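Local atomic coordinates of lectin CEL-IV, C-type (Cucumaria echinata, PDB entry 3ALT), a protein that binds carbohydrates, probably in a calcium-dependent way as a galactose-recognising C-type lectin, here holding an alpha-galactosyl-glucose disaccharide. Residues 17-22 against 69-74; 79-84 against 124-129. One frame throughout, in Å; residues are numbered along the deposited sequence.

Leu19 CD1 lies 3.8 Å from Val83 CG1, and Leu71 CD2 is 4.2 Å from Pro81 CG; through these two pairs interactions 1 and 2 touch directly, with centres about 11 Å apart. Interaction 1, a partly buried contact, sets the end of helix 57-70 against strand 15-21, while interaction 2 pairs strands 82-85 and 120-125 and carries the galactose. After a short connection the chain that leaves helix 57-70 becomes residues 79-84, where Trp79 and Gln82 meet the sugar. The side chain of Trp79 lies about 6 Å from the calcium ion; interaction 1 lies away from that site.

Interaction 1 (17-22 against 69-74); sequences FRLFHN and TSLPDL
Leu19 extends its side chain with CG trans to the backbone N (chi1 172°), and the second torsion then turns the methyl CD2 onto the end of the helix, 3.7 Å from Ser70 CB. His21, two residues farther along the strand, reaches the same segment by another route. Its CB does not head for residues 69-74, but with CG placed trans to the carbonyl carbon (chi1 -69°) the imidazole swings across until His21 CE1 lies 3.3 Å from Leu71 CD1. The torsions of Leu71 are unusual, and this short distance is doubtful in detail. The methyl meets the ring obliquely, and His21 ND1 lies 3.6 Å from Leu71 CD1. The two side chains run antiparallel alongside each other. Ser70 O lies at the edge of the imidazole near its plane, 4.1 Å from His21 CE1, a distance of packing only.

Leu71 CD1 serves a second neighbour, being 4.2 Å from Leu19 CD2. The hydroxyl of Ser70 looks back into its own helix, hydrogen-bonded to the carbonyl oxygen of Leu66, so what the residue offers Leu19 is chiefly its CB. At Leu71 the backbone gives up the helical conformation, and the bond from Leu74 N to Leu71 O, 3.2 Å, holds a turn after the helix. His21 also packs on Thr69 of the second subunit, which brings the neighbouring copy to this corner. Here the end of helix 57-70 packs by van der Waals contacts of Leu19 and His21 against strand 15-21, which pairs antiparallel with strand 143-148, the joining of early and late strands that gives the C-type lectin fold its looped form.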
loop_
_atom_site.group_PDB
_atom_site.type_symbol
_atom_site.label_atom_id
_atom_site.label_comp_id
_atom_site.label_asym_id
_atom_site.label_seq_id
_atom_site.Cartn_x
_atom_site.Cartn_y
_atom_site.Cartn_z
ATOM N N PHE A 17 5.553 11.581 -5.878
ATOM C CA PHE A 17 6.325 12.765 -6.233
ATOM C C PHE A 17 7.540 13.010 -5.336
ATOM O O PHE A 17 7.638 12.469 -4.218
ATOM C CB PHE A 17 5.449 13.984 -6.144
ATOM C CG PHE A 17 4.213 13.929 -6.991
ATOM C CD1 PHE A 17 3.023 13.420 -6.472
ATOM C CD2 PHE A 17 4.222 14.451 -8.269
ATOM C CE1 PHE A 17 1.846 13.415 -7.234
ATOM C CE2 PHE A 17 3.053 14.456 -9.051
ATOM C CZ PHE A 17 1.849 13.946 -8.533
ATOM N N ARG A 18 8.466 13.829 -5.823
ATOM C CA ARG A 18 9.570 14.282 -4.995
ATOM C C ARG A 18 10.107 15.595 -5.509
ATOM O O ARG A 18 10.147 15.840 -6.737
ATOM C CB ARG A 18 10.669 13.238 -4.945
ATOM C CG ARG A 18 11.743 13.539 -3.948
ATOM C CD ARG A 18 12.663 12.372 -3.811
ATOM N NE ARG A 18 13.922 12.803 -3.216
ATOM C CZ ARG A 18 15.045 12.072 -3.148
ATOM N NH1 ARG A 18 15.118 10.857 -3.673
ATOM N NH2 ARG A 18 16.122 12.590 -2.579
ATOM N N LEU A 19 10.473 16.447 -4.552
ATOM C CA LEU A 19 11.084 17.746 -4.825
ATOM C C LEU A 19 12.596 17.659 -4.628
ATOM O O LEU A 19 13.074 17.236 -3.548
ATOM C CB LEU A 19 10.500 18.810 -3.904
ATOM C CG LEU A 19 11.124 20.205 -3.884
ATOM C CD1 LEU A 19 11.061 20.940 -5.222
ATOM C CD2 LEU A 19 10.388 21.011 -2.826
ATOM N N PHE A 20 13.335 18.044 -5.680
ATOM C CA PHE A 20 14.783 18.037 -5.634
ATOM C C PHE A 20 15.301 19.448 -5.536
ATOM O O PHE A 20 14.787 20.343 -6.197
ATOM C CB PHE A 20 15.316 17.336 -6.849
ATOM C CG PHE A 20 15.008 15.875 -6.869
ATOM C CD1 PHE A 20 15.862 14.949 -6.234
ATOM C CD2 PHE A 20 13.852 15.422 -7.475
ATOM C CE1 PHE A 20 15.574 13.609 -6.230
ATOM C CE2 PHE A 20 13.534 14.075 -7.473
ATOM C CZ PHE A 20 14.428 13.150 -6.847
ATOM N N HIS A 21 16.290 19.645 -4.670
ATOM C CA HIS A 21 16.728 20.968 -4.236
ATOM C C HIS A 21 17.895 21.593 -5.011
ATOM O O HIS A 21 18.146 22.810 -4.852
ATOM C CB HIS A 21 17.096 20.922 -2.751
ATOM C CG HIS A 21 15.917 20.730 -1.857
ATOM N ND1 HIS A 21 15.296 21.774 -1.205
ATOM C CD2 HIS A 21 15.233 19.609 -1.521
ATOM C CE1 HIS A 21 14.295 21.296 -0.488
ATOM N NE2 HIS A 21 14.236 19.986 -0.659
ATOM N N ASN A 22 18.618 20.784 -5.796
ATOM C CA ASN A 22 19.627 21.323 -6.716
ATOM C C ASN A 22 19.001 21.923 -7.988
ATOM O O ASN A 22 18.017 21.409 -8.480
ATOM C CB ASN A 22 20.716 20.303 -7.055
ATOM C CG ASN A 22 20.161 19.006 -7.600
ATOM O OD1 ASN A 22 19.350 18.308 -6.934
ATOM N ND2 ASN A 22 20.609 18.645 -8.816
ATOM N N THR A 69 5.665 23.938 2.166
ATOM C CA THR A 69 6.179 23.311 3.388
ATOM C C THR A 69 7.669 22.959 3.342
ATOM O O THR A 69 8.319 22.915 4.389
ATOM C CB THR A 69 5.371 22.053 3.822
ATOM O OG1 THR A 69 5.629 20.954 2.925
ATOM C CG2 THR A 69 3.876 22.380 3.906
ATOM N N SER A 70 8.208 22.724 2.145
ATOM C CA SER A 70 9.596 22.269 2.011
ATOM C C SER A 70 10.632 23.405 1.928
ATOM O O SER A 70 11.841 23.222 2.214
ATOM C CB SER A 70 9.733 21.378 0.788
ATOM O OG SER A 70 8.950 20.207 0.897
ATOM N N LEU A 71 10.141 24.572 1.548
ATOM C CA LEU A 71 10.959 25.704 1.215
ATOM C C LEU A 71 10.407 26.957 1.891
ATOM O O LEU A 71 10.259 27.997 1.223
ATOM C CB LEU A 71 10.875 25.903 -0.288
ATOM C CG LEU A 71 11.865 25.350 -1.308
ATOM C CD1 LEU A 71 12.539 24.046 -0.952
ATOM C CD2 LEU A 71 11.226 25.326 -2.686
ATOM N N PRO A 72 10.129 26.876 3.216
ATOM C CA PRO A 72 9.364 27.928 3.905
ATOM C C PRO A 72 10.086 29.285 4.007
ATOM O O PRO A 72 9.440 30.334 4.027
ATOM C CB PRO A 72 9.118 27.324 5.289
ATOM C CG PRO A 72 10.252 26.388 5.497
ATOM C CD PRO A 72 10.683 25.888 4.164
ATOM N N ASP A 73 11.411 29.245 4.042
ATOM C CA ASP A 73 12.227 30.449 4.138
ATOM C C ASP A 73 12.523 31.156 2.799
ATOM O O ASP A 73 13.022 32.285 2.784
ATOM C CB ASP A 73 13.553 30.131 4.863
ATOM C CG ASP A 73 13.388 30.028 6.391
ATOM O OD1 ASP A 73 14.325 29.449 6.991
ATOM O OD2 ASP A 73 12.367 30.530 6.989
ATOM N N LEU A 74 12.230 30.495 1.685
ATOM C CA LEU A 74 12.442 31.089 0.367
ATOM C C LEU A 74 11.187 31.773 -0.185
ATOM O O LEU A 74 11.279 32.434 -1.210
ATOM C CB LEU A 74 12.928 30.033 -0.620
ATOM C CG LEU A 74 14.204 29.256 -0.290
ATOM C CD1 LEU A 74 14.387 28.165 -1.282
ATOM C CD2 LEU A 74 15.451 30.155 -0.268
#

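Interaction 2 (79-84 against 124-129). With GLA (alpha-D-galactopyranose), chain E; GLC (alpha-D-glucopyranose), chain B.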
loop_
_atom_site.group_PDB
_atom_site.type_symbol
_atom_site.label_atom_id
_atom_site.label_comp_id
_atom_site.label_asym_id
_atom_site.label_seq_id
_atom_site.Cartn_x
_atom_site.Cartn_y
_atom_site.Cartn_z
ATOM N N TRP A 79 7.070 36.084 -7.289
ATOM C CA TRP A 79 6.817 34.775 -7.898
ATOM C C TRP A 79 7.663 33.669 -7.249
ATOM O O TRP A 79 7.243 32.502 -7.174
ATOM C CB TRP A 79 7.169 34.813 -9.374
ATOM C CG TRP A 79 6.485 35.846 -10.206
ATOM C CD1 TRP A 79 6.829 37.167 -10.332
ATOM C CD2 TRP A 79 5.377 35.633 -11.093
ATOM N NE1 TRP A 79 5.989 37.794 -11.236
ATOM C CE2 TRP A 79 5.091 36.874 -11.713
ATOM C CE3 TRP A 79 4.614 34.506 -11.438
ATOM C CZ2 TRP A 79 4.062 37.030 -12.643
ATOM C CZ3 TRP A 79 3.575 34.660 -12.364
ATOM C CH2 TRP A 79 3.317 35.918 -12.953
ATOM N N ALA A 80 8.863 34.042 -6.809
ATOM C CA ALA A 80 9.840 33.100 -6.257
ATOM C C ALA A 80 9.409 32.477 -4.918
ATOM O O ALA A 80 8.799 33.169 -4.084
ATOM C CB ALA A 80 11.169 33.799 -6.107
ATOM N N PRO A 81 9.723 31.174 -4.690
ATOM C CA PRO A 81 10.547 30.281 -5.531
ATOM C C PRO A 81 9.762 29.672 -6.672
ATOM O O PRO A 81 8.626 29.258 -6.458
ATOM C CB PRO A 81 10.979 29.153 -4.568
ATOM C CG PRO A 81 10.027 29.283 -3.330
ATOM C CD PRO A 81 9.074 30.431 -3.585
ATOM N N GLN A 82 10.362 29.638 -7.867
ATOM C CA GLN A 82 9.796 28.942 -9.019
ATOM C C GLN A 82 10.467 27.574 -9.109
ATOM O O GLN A 82 11.674 27.467 -8.897
ATOM C CB GLN A 82 10.021 29.727 -10.321
ATOM C CG GLN A 82 9.866 31.229 -10.204
ATOM C CD GLN A 82 9.786 31.929 -11.550
ATOM O OE1 GLN A 82 10.493 32.896 -11.795
ATOM N NE2 GLN A 82 8.912 31.446 -12.427
ATOM N N VAL A 83 9.672 26.549 -9.429
ATOM C CA VAL A 83 10.064 25.150 -9.415
ATOM C C VAL A 83 9.509 24.458 -10.661
ATOM O O VAL A 83 8.323 24.547 -10.949
ATOM C CB VAL A 83 9.463 24.469 -8.156
ATOM C CG1 VAL A 83 9.642 22.930 -8.152
ATOM C CG2 VAL A 83 10.004 25.109 -6.886
ATOM N N TYR A 84 10.365 23.761 -11.401
ATOM C CA TYR A 84 9.980 23.136 -12.670
ATOM C C TYR A 84 8.926 22.046 -12.546
ATOM O O TYR A 84 8.942 21.234 -11.620
ATOM C CB TYR A 84 11.214 22.560 -13.431
ATOM C CG TYR A 84 11.958 23.585 -14.278
ATOM C CD1 TYR A 84 11.244 24.444 -15.151
ATOM C CD2 TYR A 84 13.368 23.731 -14.185
ATOM C CE1 TYR A 84 11.908 25.414 -15.907
ATOM C CE2 TYR A 84 14.048 24.726 -14.948
ATOM C CZ TYR A 84 13.297 25.552 -15.794
ATOM O OH TYR A 84 13.929 26.496 -16.547
ATOM N N ILE A 124 5.947 25.994 -11.220
ATOM C CA ILE A 124 5.121 26.412 -10.078
ATOM C C ILE A 124 5.695 27.661 -9.391
ATOM O O ILE A 124 6.858 27.678 -8.978
ATOM C CB ILE A 124 4.969 25.246 -9.106
ATOM C CG1 ILE A 124 3.927 24.265 -9.650
ATOM C CG2 ILE A 124 4.597 25.721 -7.747
ATOM C CD1 ILE A 124 3.701 23.064 -8.795
ATOM N N ALA A 125 4.899 28.712 -9.290
ATOM C CA ALA A 125 5.422 29.969 -8.782
ATOM C C ALA A 125 4.851 30.203 -7.403
ATOM O O ALA A 125 3.732 30.745 -7.263
ATOM C CB ALA A 125 5.087 31.119 -9.719
ATOM N N ALA A 126 5.615 29.795 -6.378
ATOM C CA ALA A 126 5.081 29.714 -5.019
ATOM C C ALA A 126 5.112 31.004 -4.159
ATOM O O ALA A 126 4.600 31.033 -3.048
ATOM C CB ALA A 126 5.711 28.561 -4.290
ATOM N N GLY A 127 5.695 32.074 -4.669
ATOM C CA GLY A 127 5.604 33.348 -3.984
ATOM C C GLY A 127 4.187 33.863 -3.856
ATOM O O GLY A 127 3.286 33.436 -4.562
ATOM N N ASP A 128 4.009 34.826 -2.965
ATOM C CA ASP A 128 2.709 35.274 -2.540
ATOM C C ASP A 128 1.895 35.905 -3.664
ATOM O O ASP A 128 0.684 36.084 -3.528
ATOM C CB ASP A 128 2.876 36.275 -1.403
ATOM C CG ASP A 128 3.210 35.609 -0.071
ATOM O OD1 ASP A 128 3.788 36.319 0.805
ATOM O OD2 ASP A 128 2.905 34.393 0.098
ATOM N N TYR A 129 2.561 36.236 -4.766
ATOM C CA TYR A 129 1.918 36.930 -5.876
ATOM C C TYR A 129 1.098 35.980 -6.754
ATOM O O TYR A 129 0.105 36.403 -7.381
ATOM C CB TYR A 129 2.968 37.666 -6.725
ATOM C CG TYR A 129 2.406 38.210 -8.009
ATOM C CD1 TYR A 129 1.771 39.469 -8.065
ATOM C CD2 TYR A 129 2.472 37.467 -9.165
ATOM C CE1 TYR A 129 1.231 39.944 -9.272
ATOM C CE2 TYR A 129 1.943 37.927 -10.339
ATOM C CZ TYR A 129 1.337 39.154 -10.398
ATOM O OH TYR A 129 0.830 39.568 -11.599
HETATM C C1 GLA E . 7.999 37.844 -15.466
HETATM C C2 GLA E . 6.986 37.550 -16.540
HETATM C C3 GLA E . 5.893 36.656 -15.965
HETATM C C4 GLA E . 6.505 35.472 -15.198
HETATM C C5 GLA E . 7.499 35.944 -14.137
HETATM C C6 GLA E . 8.178 34.858 -13.301
HETATM O O2 GLA E . 6.548 38.821 -16.985
HETATM O O3 GLA E . 5.148 36.172 -17.084
HETATM O O4 GLA E . 7.201 34.629 -16.123
HETATM O O5 GLA E . 8.487 36.647 -14.838
HETATM O O6 GLA E . 8.857 33.870 -14.082
HETATM C C1 GLC B . 8.344 42.044 -12.405
HETATM C C2 GLC B . 7.456 42.690 -11.352
HETATM C C3 GLC B . 6.250 41.807 -11.039
HETATM C C4 GLC B . 5.609 41.244 -12.314
HETATM C C5 GLC B . 6.648 40.292 -12.864
HETATM C C6 GLC B . 6.629 39.868 -14.369
HETATM O O1 GLC B . 9.766 42.179 -12.184
HETATM O O2 GLC B . 8.190 42.956 -10.162
HETATM O O3 GLC B . 5.290 42.584 -10.350
HETATM O O4 GLC B . 4.423 40.497 -12.005
HETATM O O5 GLC B . 7.976 40.676 -12.393
HETATM O O6 GLC B . 7.571 38.747 -14.399
#
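The hydroxyl O6 of the galactose is gripped by both ends of one amide: it donates to Gln82 OE1 at 3.0 Å and accepts from Gln82 NE2 at 2.9 Å. Beyond CG the glutamine chain runs extended (chi2 -167°), which carries the amide out from the sheet to the sugar. The indole of Trp79 has galactose C5 over one face, 3.5 Å above the ring and over its centre, consistent with a CH-pi contact. Over the opposite face lies Tyr129 CE2, near Trp79 CZ2, the tyrosine ring inclined at 51° to the six-membered ring of the indole. Trp79 NE1 makes a weak hydrogen bond to O4 of the glucose.

An aromatic side chain under the apolar side of galactose is a recurring feature of galactose-binding C-type lectins, and Trp79 also touches Glu113, one of the calcium ligands. The backbone holding this pocket is an antiparallel pairing of strands 82-85 and 120-125. Val83 and Ile124 form its hydrogen-bonded pair, Ile124 N to Val83 O being 2.8 Å. Ala126 N bonds to Pro81 O, just after the cis Ala80-Pro81 peptide, and Gly127 N to Trp79 O at 3.0 Å. Ala125 CB meets the indole edge, 3.8 Å from Trp79 CE3.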